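Local atomic coordinates of molybdopterin synthase catalytic subunit (Helicobacter pylori, PDB entry 3RPF), a protein that probably converts precursor Z into molybdopterin, building its dithiolene group with two sulfur atoms supplied by the small carrier subunit MoaD. Residues A20-A25 against G31-F36; G48-I53 against N129-A134; V74-A79 against E109-D114; S90-V95 against E113-N118; C94-M97 against N103-E106. All blocks are in the same frame, centred on the assembly; numbering follows the deposited sequence.

From the N terminus, contact 1 comes first: the chain reverses after helix 14-27, and strand 32-39 packs against it, closing a short loop. Contact 2 then opens at strand 48-53 and closes only at strand 130-133, so contacts 3, 4 and 5 all nest inside its long loop. Contact 3 joins strand 74-82 to helix 101-118, and contact 5 lies within it, where strand 90-98 turns into that same helix. Contact 4 starts on the strand shared with contact 5, inside contact 3, and closes just past it, overlapping it on the helix. Contacts 1, 3, 4 and 5 fasten helices to the mixed sheet; contact 2 belongs to the separate antiparallel sheet.

Contact 1: A20-A25 against G31-F36; sequences AYQEEA and GAFCVF
Helix 14-27 lies on the mixed sheet of this MoaE fold and is joined to strand 32-39, the outermost of this chain's own sheet, mainly through one ring, that of F33. The axes of helix 20-25 and strand 32-36 approach to 9.7 Å and run nearly antiparallel, at 161°. F33 has its CG anti to the backbone N (chi1 -179°), which sends the ring out from the strand to meet the helix. There Q22 covers one face: its CG sits 3.6 Å from F33 CZ, displaced from the middle of the ring toward its rim, and makes a CH-pi contact. The Q22 side chain crosses that of F33 at about a right angle, with amide and ring planes 44° apart. At the ring's edge, close to its plane, Y21 CB stands 3.9 Å from F33 CE1, while the ring of Y21 goes on to touch L93. One turn further along the helix, A25 CB comes within 3.9 Å of F33 CD1, obliquely to the ring. Beside these residues, V95 of strand 90-98 touches F33 and M97 touches A25. The amide end of Q22 reaches across the dimer interface, where NE2 is hydrogen-bonded to T14 of the second subunit; residues 33-36 pair with an antiparallel strand of that subunit, so the sheet continues into it. Between these two segments the chemistry is apolar: a buried phenyl ring is held by aliphatic carbons on a face and an edge, while NE2 of Q22 bonds to the other subunit.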
# COMPACT_ATOMS: atom_id res chain seq x y z
N ALA A 20 15.71 -3.38 5.11
CA ALA A 20 15.91 -2.62 6.34
C ALA A 20 14.58 -2.27 6.98
O ALA A 20 14.42 -2.36 8.20
CB ALA A 20 16.71 -1.35 6.07
N TYR A 21 13.62 -1.85 6.17
CA TYR A 21 12.33 -1.46 6.72
C TYR A 21 11.65 -2.65 7.40
O TYR A 21 11.08 -2.51 8.49
CB TYR A 21 11.43 -0.89 5.63
CG TYR A 21 11.83 0.49 5.15
CD1 TYR A 21 12.42 1.40 6.01
CD2 TYR A 21 11.61 0.87 3.84
CE1 TYR A 21 12.78 2.68 5.57
CE2 TYR A 21 11.97 2.14 3.39
CZ TYR A 21 12.55 3.04 4.26
OH TYR A 21 12.90 4.29 3.81
N GLN A 22 11.70 -3.81 6.76
CA GLN A 22 11.06 -5.01 7.30
C GLN A 22 11.70 -5.42 8.60
O GLN A 22 11.00 -5.78 9.55
CB GLN A 22 11.16 -6.17 6.31
CG GLN A 22 9.93 -6.35 5.46
CD GLN A 22 10.16 -7.35 4.35
OE1 GLN A 22 10.74 -7.02 3.31
NE2 GLN A 22 9.73 -8.58 4.58
N GLU A 23 13.02 -5.40 8.65
CA GLU A 23 13.74 -5.72 9.87
C GLU A 23 13.27 -4.81 11.00
O GLU A 23 13.09 -5.25 12.13
CB GLU A 23 15.25 -5.61 9.66
CG GLU A 23 15.80 -6.66 8.71
CD GLU A 23 17.30 -6.54 8.49
OE1 GLU A 23 17.86 -5.47 8.80
OE2 GLU A 23 17.91 -7.53 8.02
N GLU A 24 13.06 -3.54 10.69
CA GLU A 24 12.53 -2.61 11.68
C GLU A 24 11.13 -3.05 12.09
O GLU A 24 10.79 -3.05 13.28
CB GLU A 24 12.51 -1.18 11.14
CG GLU A 24 12.09 -0.13 12.18
CD GLU A 24 12.09 1.29 11.62
OE1 GLU A 24 12.81 1.53 10.63
OE2 GLU A 24 11.38 2.16 12.17
N ALA A 25 10.31 -3.45 11.12
CA ALA A 25 8.95 -3.87 11.39
C ALA A 25 8.95 -5.01 12.40
O ALA A 25 8.18 -5.02 13.36
CB ALA A 25 8.25 -4.30 10.10
N GLY A 31 2.64 -5.56 12.92
CA GLY A 31 1.83 -6.60 12.31
C GLY A 31 1.36 -6.21 10.93
O GLY A 31 0.79 -7.03 10.21
N ALA A 32 1.58 -4.94 10.56
CA ALA A 32 1.13 -4.43 9.25
C ALA A 32 2.18 -3.58 8.57
O ALA A 32 2.76 -2.66 9.17
CB ALA A 32 -0.17 -3.64 9.39
N PHE A 33 2.41 -3.87 7.29
CA PHE A 33 3.55 -3.30 6.58
C PHE A 33 3.10 -2.91 5.18
O PHE A 33 2.88 -3.80 4.34
CB PHE A 33 4.67 -4.36 6.58
CG PHE A 33 5.96 -3.93 5.91
CD1 PHE A 33 6.90 -3.18 6.60
CD2 PHE A 33 6.26 -4.35 4.62
CE1 PHE A 33 8.11 -2.83 5.99
CE2 PHE A 33 7.45 -4.01 4.01
CZ PHE A 33 8.38 -3.24 4.70
N CYS A 34 2.94 -1.61 4.92
CA CYS A 34 2.52 -1.12 3.61
C CYS A 34 3.65 -0.40 2.88
O CYS A 34 4.25 0.52 3.42
CB CYS A 34 1.38 -0.13 3.75
SG CYS A 34 0.12 -0.59 4.94
N VAL A 35 3.89 -0.79 1.63
CA VAL A 35 4.97 -0.22 0.83
C VAL A 35 4.42 0.30 -0.49
O VAL A 35 3.51 -0.30 -1.08
CB VAL A 35 6.04 -1.28 0.50
CG1 VAL A 35 7.01 -0.74 -0.53
CG2 VAL A 35 6.77 -1.71 1.76
N PHE A 36 4.95 1.43 -0.92
CA PHE A 36 4.74 1.91 -2.27
C PHE A 36 6.08 2.15 -2.94
O PHE A 36 6.99 2.71 -2.33
CB PHE A 36 3.94 3.21 -2.30
CG PHE A 36 3.66 3.70 -3.69
CD1 PHE A 36 2.54 3.25 -4.38
CD2 PHE A 36 4.52 4.58 -4.32
CE1 PHE A 36 2.28 3.69 -5.67
CE2 PHE A 36 4.26 5.03 -5.62
CZ PHE A 36 3.15 4.57 -6.29

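Contact 2: G48-I53 against N129-A134. With EDO (1,2-ethanediol), chain G.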
# COMPACT_ATOMS: atom_id res chain seq x y z
N GLY A 48 14.72 8.00 -19.26
CA GLY A 48 14.40 7.92 -17.84
C GLY A 48 13.91 9.27 -17.36
O GLY A 48 13.49 10.11 -18.17
N LEU A 49 13.97 9.50 -16.06
CA LEU A 49 13.53 10.76 -15.51
C LEU A 49 14.66 11.36 -14.70
O LEU A 49 15.63 10.68 -14.36
CB LEU A 49 12.31 10.57 -14.61
CG LEU A 49 11.05 9.88 -15.14
CD1 LEU A 49 10.08 9.60 -13.99
CD2 LEU A 49 10.37 10.69 -16.24
N SER A 50 14.53 12.65 -14.38
CA SER A 50 15.49 13.32 -13.52
C SER A 50 14.74 14.19 -12.53
O SER A 50 13.67 14.72 -12.85
CB SER A 50 16.46 14.15 -14.34
OG SER A 50 17.53 14.60 -13.52
N PHE A 51 15.26 14.32 -11.32
CA PHE A 51 14.55 15.07 -10.29
C PHE A 51 15.41 16.18 -9.66
O PHE A 51 16.61 15.99 -9.42
CB PHE A 51 14.06 14.12 -9.19
CG PHE A 51 13.10 13.05 -9.68
CD1 PHE A 51 11.73 13.29 -9.73
CD2 PHE A 51 13.57 11.82 -10.08
CE1 PHE A 51 10.84 12.31 -10.17
CE2 PHE A 51 12.68 10.81 -10.52
CZ PHE A 51 11.32 11.07 -10.57
N ASP A 52 14.80 17.34 -9.42
CA ASP A 52 15.36 18.34 -8.51
C ASP A 52 14.55 18.34 -7.21
O ASP A 52 13.33 18.16 -7.24
CB ASP A 52 15.31 19.74 -9.10
CG ASP A 52 16.25 19.93 -10.28
OD1 ASP A 52 17.24 19.17 -10.41
OD2 ASP A 52 15.99 20.85 -11.08
N ILE A 53 15.22 18.55 -6.08
CA ILE A 53 14.56 18.56 -4.78
C ILE A 53 14.90 19.80 -3.96
O ILE A 53 16.08 20.15 -3.82
CB ILE A 53 14.93 17.31 -3.96
CG1 ILE A 53 14.48 16.03 -4.68
CG2 ILE A 53 14.29 17.38 -2.57
CD1 ILE A 53 14.76 14.77 -3.90
N ASN A 129 19.41 12.92 -23.91
CA ASN A 129 20.35 13.42 -22.90
C ASN A 129 19.99 14.81 -22.40
O ASN A 129 20.79 15.45 -21.72
CB ASN A 129 21.79 13.39 -23.44
CG ASN A 129 22.20 12.01 -23.93
OD1 ASN A 129 21.81 10.99 -23.35
ND2 ASN A 129 22.97 11.97 -25.00
N LYS A 130 18.80 15.29 -22.76
CA LYS A 130 18.30 16.58 -22.29
C LYS A 130 17.11 16.42 -21.35
O LYS A 130 16.29 15.51 -21.54
CB LYS A 130 17.92 17.47 -23.49
N ARG A 131 17.01 17.29 -20.35
CA ARG A 131 15.85 17.31 -19.45
C ARG A 131 14.73 18.16 -20.03
O ARG A 131 14.95 19.32 -20.40
CB ARG A 131 16.23 17.92 -18.10
CG ARG A 131 17.53 17.42 -17.50
CD ARG A 131 17.87 18.23 -16.25
NE ARG A 131 17.85 17.41 -15.03
CZ ARG A 131 17.77 17.91 -13.80
NH1 ARG A 131 17.70 19.23 -13.62
NH2 ARG A 131 17.77 17.11 -12.75
N ILE A 132 13.53 17.60 -20.11
CA ILE A 132 12.35 18.39 -20.48
C ILE A 132 11.40 18.44 -19.30
O ILE A 132 10.91 17.41 -18.84
CB ILE A 132 11.62 17.81 -21.71
CG1 ILE A 132 12.28 18.28 -23.00
CG2 ILE A 132 10.17 18.24 -21.71
CD1 ILE A 132 13.43 17.42 -23.45
N TYR A 133 11.13 19.64 -18.80
CA TYR A 133 10.25 19.80 -17.65
C TYR A 133 8.86 19.28 -17.96
O TYR A 133 8.37 19.43 -19.08
CB TYR A 133 10.21 21.27 -17.24
CG TYR A 133 9.21 21.62 -16.15
CD1 TYR A 133 9.21 20.95 -14.93
CD2 TYR A 133 8.30 22.65 -16.33
CE1 TYR A 133 8.30 21.29 -13.93
CE2 TYR A 133 7.40 23.00 -15.35
CZ TYR A 133 7.40 22.32 -14.15
OH TYR A 133 6.50 22.69 -13.18
N ALA A 134 8.22 18.64 -16.98
CA ALA A 134 6.91 18.02 -17.19
C ALA A 134 5.78 18.95 -16.76
O ALA A 134 5.04 18.63 -15.83
CB ALA A 134 6.83 16.70 -16.44
C1 EDO G . 18.62 21.99 -1.29
O1 EDO G . 17.55 22.29 -2.18
C2 EDO G . 18.67 23.08 -0.22
O2 EDO G . 17.38 23.17 0.41
O HOH W 1 19.27 16.99 -9.77
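Strands 48-53 and 130-133 cross at 70°, their axes 8.0 Å apart at the closest, and the nearest CA pair is S50 with R131. R131 alone bridges that gap. Its chain bends at chi3, which brings the guanidinium over to strand 48-53, where S50 and D52 meet it at its edge, near its plane. NH2 donates to S50 OG at 2.6 Å, fairly straight at 160°, and NE adds a weak second bond to the same oxygen. D52 is gripped end-on in a salt bridge: the two stronger bonds, from NH1 and NH2, both go to OD1, each at 3.2 Å, and NH1 makes a long, weak one to OD2. NH1 comes on the syn side, somewhat out of the carboxylate plane, whereas NH2 arrives from well above it, and both reach OD1 from the same face. The carboxylate and guanidinium planes are 53° apart.

These strands belong to one antiparallel sheet but are not neighbours in it: strand 121-127 lies between them, and the arginine spans it by reaching over Y124, with which it forms a cation-pi pair. Y124 probably binds substrate, as in related enzymes, and its hydroxyl also makes a weak hydrogen bond with D52 OD2. S50 OG is also bonded to D84 OD1, so this buried hydroxyl has partners in both R131 and D84. Water 1 donates to F51 O at 2.9 Å and weakly accepts from R131 NH2. At the far end of the strand, I53 O accepts from O1 of an ethanediol at 3.1 Å, probably left from the crystallisation liquor.

Contact 3: V74-A79 against E109-D114; sequences VVLKMA and ENFIED
A selenium atom at the rim of a phenyl ring sets this contact apart: M78, present as selenomethionine, brings SE within 3.9 Å of F111 CZ. The approach is edge-on, with SE 86° off the ring normal and 5.3 Å from the ring centroid, giving a Met-aromatic contact in the plane of the ring instead of over its face. It belongs to the alpha/beta layer in which helix 101-118 packs on strand 74-82 of the mixed sheet, and all three touching residues are buried. M78 CG stands between the backbone N and the carbonyl carbon (chi1 69°), and with an extended chi2 this carries SE to the ring; the bend at chi3 sets only the terminal methyl CE. The side chains of M78 and F111 cross at about a right angle.

L76, two residues earlier on the strand, treats the same ring differently. Its CD2 methyl lies over a face of F111, 28° off the normal, in a CH-pi contact. One aromatic side chain from the helix thus receives two strand residues, a methyl on a face and a selenium at the edge. Helix 55-71 packs in beside them: W65 meets F111 edge-to-face and also touches L76, while F62 touches both F111 and M78. The nearest approach of the leucine is CD2 to F111 CD1, at 3.9 Å.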
# COMPACT_ATOMS: atom_id res chain seq x y z
N VAL A 74 2.02 4.73 14.05
CA VAL A 74 2.52 4.30 12.74
C VAL A 74 3.89 4.91 12.42
O VAL A 74 4.08 6.12 12.57
CB VAL A 74 1.53 4.70 11.64
CG1 VAL A 74 2.10 4.45 10.25
CG2 VAL A 74 0.21 3.94 11.84
N VAL A 75 4.83 4.07 11.98
CA VAL A 75 6.10 4.54 11.46
C VAL A 75 6.00 4.81 9.97
O VAL A 75 5.71 3.91 9.17
CB VAL A 75 7.22 3.51 11.65
CG1 VAL A 75 8.49 3.98 10.94
CG2 VAL A 75 7.49 3.31 13.14
N LEU A 76 6.25 6.06 9.60
CA LEU A 76 6.16 6.45 8.20
C LEU A 76 7.52 6.97 7.77
O LEU A 76 8.04 7.92 8.36
CB LEU A 76 5.10 7.53 8.03
CG LEU A 76 4.88 8.08 6.62
CD1 LEU A 76 4.36 7.00 5.67
CD2 LEU A 76 3.92 9.27 6.67
N LYS A 77 8.11 6.33 6.76
CA LYS A 77 9.40 6.78 6.23
C LYS A 77 9.38 6.76 4.72
O LYS A 77 8.54 6.08 4.11
CB LYS A 77 10.52 5.88 6.73
CG LYS A 77 10.62 5.87 8.25
CD LYS A 77 11.74 4.98 8.74
CE LYS A 77 11.90 5.10 10.25
NZ LYS A 77 13.07 4.32 10.75
N MSE A 78 10.29 7.52 4.12
CA MSE A 78 10.36 7.57 2.67
C MSE A 78 11.79 7.78 2.18
O MSE A 78 12.69 8.19 2.94
CB MSE A 78 9.47 8.69 2.14
CG MSE A 78 9.98 10.09 2.49
SE MSE A 78 9.16 11.49 1.40
CE MSE A 78 10.15 11.17 -0.24
N ALA A 79 11.99 7.49 0.90
CA ALA A 79 13.25 7.76 0.22
C ALA A 79 12.89 8.22 -1.16
O ALA A 79 11.88 7.79 -1.72
CB ALA A 79 14.09 6.50 0.14
N GLU A 109 -2.46 5.83 2.29
CA GLU A 109 -3.30 6.48 1.28
C GLU A 109 -3.17 8.00 1.35
O GLU A 109 -2.92 8.66 0.34
CB GLU A 109 -4.77 6.11 1.51
N ASN A 110 -3.39 8.55 2.54
CA ASN A 110 -3.40 9.99 2.71
C ASN A 110 -2.04 10.61 2.40
O ASN A 110 -1.95 11.66 1.75
CB ASN A 110 -3.85 10.37 4.12
CG ASN A 110 -5.32 10.05 4.37
OD1 ASN A 110 -6.11 9.95 3.43
ND2 ASN A 110 -5.69 9.91 5.63
N PHE A 111 -0.98 9.97 2.87
CA PHE A 111 0.36 10.48 2.60
C PHE A 111 0.68 10.53 1.11
O PHE A 111 1.14 11.56 0.60
CB PHE A 111 1.43 9.64 3.28
CG PHE A 111 2.84 10.03 2.89
CD1 PHE A 111 3.38 11.22 3.34
CD2 PHE A 111 3.60 9.21 2.09
CE1 PHE A 111 4.66 11.59 3.01
CE2 PHE A 111 4.90 9.58 1.74
CZ PHE A 111 5.42 10.78 2.20
N ILE A 112 0.47 9.42 0.42
CA ILE A 112 0.86 9.34 -0.99
C ILE A 112 0.16 10.42 -1.81
O ILE A 112 0.77 11.03 -2.69
CB ILE A 112 0.60 7.93 -1.59
CG1 ILE A 112 1.42 6.90 -0.82
CG2 ILE A 112 0.99 7.91 -3.07
CD1 ILE A 112 1.13 5.45 -1.23
N GLU A 113 -1.11 10.67 -1.51
CA GLU A 113 -1.89 11.68 -2.23
C GLU A 113 -1.36 13.08 -1.93
O GLU A 113 -1.18 13.90 -2.83
CB GLU A 113 -3.37 11.57 -1.87
CG GLU A 113 -4.28 12.66 -2.46
CD GLU A 113 -4.47 12.54 -3.97
OE1 GLU A 113 -3.77 11.73 -4.61
OE2 GLU A 113 -5.34 13.27 -4.52
N ASP A 114 -1.08 13.35 -0.66
CA ASP A 114 -0.52 14.65 -0.28
C ASP A 114 0.85 14.84 -0.91
O ASP A 114 1.17 15.93 -1.40
CB ASP A 114 -0.42 14.77 1.24
CG ASP A 114 -0.27 16.22 1.69
OD1 ASP A 114 -1.18 17.01 1.40
OD2 ASP A 114 0.76 16.57 2.32

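Contact 4: S90-V95 against E113-N118; sequences SSFLCV and EDFKHN. With EDO (1,2-ethanediol), chain F.
F92 and F115 lie flat against each other in an offset stack, their ring centroids 4.3 Å apart and their planes only 5° from parallel. The side chains come from opposite directions, one off the strand and one off the helix, and the closest atoms are F92 CE1 and F115 CZ at 3.8 Å. F115 CE2 stands over the middle of the F92 ring, and F92 CZ likewise over that of F115. Each phenylalanine has its CG anti to its own backbone N (chi1 165° for F92, 174° for F115), which carries the rings out to meet between the two elements.

This pair pins the C-terminal part of helix 101-118 to strand 90-98 near the centre of the chain. The strand carries a classic beta bulge, S91 and F92 both facing G38. M78 touches both rings, and W61 of helix 55-71 packs on F115. Outside the chain, the MoaD subunit reaches this place with its terminal glycines: its G74 lies on F92 and accepts from S91 OG, and its G73 lies on F115. Next after F115, K116 (not modelled beyond CB) probably binds substrate, as in relatives. Within 113-118, N118 ND2 donates to D114 O at 3.2 Å.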
# COMPACT_ATOMS: atom_id res chain seq x y z
N SER A 90 13.85 2.54 -9.66
CA SER A 90 12.91 3.15 -8.72
C SER A 90 13.33 4.54 -8.27
O SER A 90 14.51 4.79 -8.02
CB SER A 90 12.73 2.24 -7.49
OG SER A 90 12.38 0.92 -7.88
N SER A 91 12.37 5.44 -8.16
CA SER A 91 12.70 6.83 -7.86
C SER A 91 12.10 7.28 -6.54
O SER A 91 12.45 8.34 -6.02
CB SER A 91 12.18 7.73 -8.97
OG SER A 91 10.78 7.63 -9.08
N PHE A 92 11.19 6.47 -5.99
CA PHE A 92 10.48 6.88 -4.80
C PHE A 92 10.01 5.62 -4.09
O PHE A 92 9.63 4.65 -4.74
CB PHE A 92 9.29 7.77 -5.19
CG PHE A 92 8.26 7.98 -4.09
CD1 PHE A 92 8.63 8.53 -2.87
CD2 PHE A 92 6.92 7.66 -4.30
CE1 PHE A 92 7.70 8.74 -1.86
CE2 PHE A 92 5.97 7.87 -3.30
CZ PHE A 92 6.36 8.42 -2.07
N LEU A 93 10.08 5.62 -2.77
CA LEU A 93 9.65 4.48 -1.98
C LEU A 93 9.16 5.00 -0.66
O LEU A 93 9.78 5.90 -0.07
CB LEU A 93 10.81 3.50 -1.77
CG LEU A 93 10.48 2.23 -0.98
CD1 LEU A 93 11.24 1.02 -1.53
CD2 LEU A 93 10.81 2.44 0.48
N CYS A 94 8.04 4.48 -0.18
CA CYS A 94 7.64 4.81 1.17
C CYS A 94 7.01 3.64 1.87
O CYS A 94 6.51 2.69 1.23
CB CYS A 94 6.73 6.04 1.19
SG CYS A 94 5.16 5.80 0.40
N VAL A 95 7.07 3.70 3.19
CA VAL A 95 6.53 2.62 4.02
C VAL A 95 5.72 3.23 5.13
O VAL A 95 6.08 4.27 5.69
CB VAL A 95 7.67 1.77 4.62
CG1 VAL A 95 8.60 2.66 5.46
CG2 VAL A 95 7.11 0.64 5.46
N GLU A 113 -1.11 10.67 -1.51
CA GLU A 113 -1.89 11.68 -2.23
C GLU A 113 -1.36 13.08 -1.93
O GLU A 113 -1.18 13.90 -2.83
CB GLU A 113 -3.37 11.57 -1.87
CG GLU A 113 -4.28 12.66 -2.46
CD GLU A 113 -4.47 12.54 -3.97
OE1 GLU A 113 -3.77 11.73 -4.61
OE2 GLU A 113 -5.34 13.27 -4.52
N ASP A 114 -1.08 13.35 -0.66
CA ASP A 114 -0.52 14.65 -0.28
C ASP A 114 0.85 14.84 -0.91
O ASP A 114 1.17 15.93 -1.40
CB ASP A 114 -0.42 14.77 1.24
CG ASP A 114 -0.27 16.22 1.69
OD1 ASP A 114 -1.18 17.01 1.40
OD2 ASP A 114 0.76 16.57 2.32
N PHE A 115 1.65 13.79 -0.89
CA PHE A 115 2.98 13.83 -1.47
C PHE A 115 2.94 14.24 -2.94
O PHE A 115 3.64 15.16 -3.37
CB PHE A 115 3.66 12.47 -1.32
CG PHE A 115 5.00 12.38 -2.01
CD1 PHE A 115 6.15 12.72 -1.34
CD2 PHE A 115 5.09 11.98 -3.34
CE1 PHE A 115 7.39 12.66 -1.97
CE2 PHE A 115 6.32 11.92 -3.97
CZ PHE A 115 7.47 12.26 -3.28
N LYS A 116 2.12 13.56 -3.73
CA LYS A 116 2.03 13.86 -5.15
C LYS A 116 1.79 15.35 -5.40
O LYS A 116 2.35 15.91 -6.33
CB LYS A 116 0.92 13.04 -5.81
N HIS A 117 0.95 15.97 -4.57
CA HIS A 117 0.49 17.33 -4.84
C HIS A 117 1.30 18.42 -4.13
O HIS A 117 1.16 19.60 -4.45
CB HIS A 117 -0.99 17.49 -4.45
CG HIS A 117 -1.94 16.70 -5.29
ND1 HIS A 117 -3.23 16.42 -4.90
CD2 HIS A 117 -1.79 16.12 -6.51
CE1 HIS A 117 -3.83 15.71 -5.83
NE2 HIS A 117 -2.98 15.51 -6.82
N ASN A 118 2.15 18.04 -3.18
CA ASN A 118 2.74 19.05 -2.29
C ASN A 118 4.23 18.92 -2.01
O ASN A 118 4.85 19.87 -1.52
CB ASN A 118 1.98 19.09 -0.97
CG ASN A 118 0.57 19.62 -1.13
OD1 ASN A 118 0.37 20.81 -1.35
ND2 ASN A 118 -0.41 18.73 -1.03
C1 EDO F . 5.27 22.08 1.67
O1 EDO F . 4.31 22.89 2.37
C2 EDO F . 5.20 22.36 0.16
O2 EDO F . 3.84 22.24 -0.30

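Contact 5: C94-M97 against N103-E106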
# COMPACT_ATOMS: atom_id res chain seq x y z
N CYS A 94 8.04 4.48 -0.18
CA CYS A 94 7.64 4.81 1.17
C CYS A 94 7.01 3.64 1.87
O CYS A 94 6.51 2.69 1.23
CB CYS A 94 6.73 6.04 1.19
SG CYS A 94 5.16 5.80 0.40
N VAL A 95 7.07 3.70 3.19
CA VAL A 95 6.53 2.62 4.02
C VAL A 95 5.72 3.23 5.13
O VAL A 95 6.08 4.27 5.69
CB VAL A 95 7.67 1.77 4.62
CG1 VAL A 95 8.60 2.66 5.46
CG2 VAL A 95 7.11 0.64 5.46
N SER A 96 4.60 2.58 5.44
CA SER A 96 3.77 2.95 6.56
C SER A 96 3.56 1.63 7.26
O SER A 96 3.03 0.69 6.65
CB SER A 96 2.43 3.48 6.06
OG SER A 96 1.53 3.69 7.14
N MSE A 97 3.99 1.53 8.52
CA MSE A 97 3.88 0.24 9.22
C MSE A 97 3.51 0.46 10.67
O MSE A 97 3.79 1.52 11.24
CB MSE A 97 5.20 -0.54 9.14
CG MSE A 97 6.43 0.32 9.54
SE MSE A 97 8.15 -0.59 9.33
CE MSE A 97 9.33 0.96 9.04
N ASN A 103 -4.82 2.09 10.87
CA ASN A 103 -4.15 3.39 10.79
C ASN A 103 -3.03 3.40 9.76
O ASN A 103 -2.80 4.40 9.10
CB ASN A 103 -3.60 3.85 12.14
CG ASN A 103 -4.68 4.00 13.19
OD1 ASN A 103 -5.87 4.07 12.87
ND2 ASN A 103 -4.27 4.07 14.45
N ALA A 104 -2.31 2.29 9.66
CA ALA A 104 -1.20 2.21 8.71
C ALA A 104 -1.69 2.39 7.28
O ALA A 104 -1.07 3.10 6.48
CB ALA A 104 -0.47 0.88 8.84
N LEU A 105 -2.80 1.73 6.95
CA LEU A 105 -3.35 1.84 5.60
C LEU A 105 -3.94 3.23 5.33
O LEU A 105 -3.87 3.72 4.21
CB LEU A 105 -4.43 0.78 5.38
CG LEU A 105 -3.89 -0.62 5.11
CD1 LEU A 105 -5.01 -1.66 5.25
CD2 LEU A 105 -3.29 -0.68 3.74
N GLU A 106 -4.52 3.85 6.34
CA GLU A 106 -5.13 5.17 6.17
C GLU A 106 -4.05 6.22 5.94
O GLU A 106 -4.16 7.04 5.03
CB GLU A 106 -5.99 5.54 7.38
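S96 and A104 face each other where strand 90-98 of the mixed sheet turns into helix 101-118, a tight strand-to-helix connection with only a few residues between the segments. Their CA atoms are 5.5 Å apart, and each CB points to the opposing segment, the serine hydroxymethyl at the helix and the alanine methyl at the strand. S96 holds OG anti to the backbone N (chi1 173°), extending the hydroxyl to the helix backbone, where it donates to A104 O at 2.7 Å. The C=O...OG angle is 116°, and the donor is tilted 16° from the carbonyl plane, so the hydroxyl meets the oxygen from the side and not head-on. This bond joins a buried side chain to a main-chain carbonyl in the first turn of the helix. Alongside it, the small A104 methyl comes up beside the hydroxyl, with CB 3.8 Å from S96 OG.

V74 of the neighbouring strand and L107 of the next helical turn also touch S96. M97 takes the other course: its CB points away from helix 103-106, and the side chain touches E24 and A25 of helix 14-27. Its share in the contact is made by the backbone, with M97 C lying 4.4 Å from A104 CB.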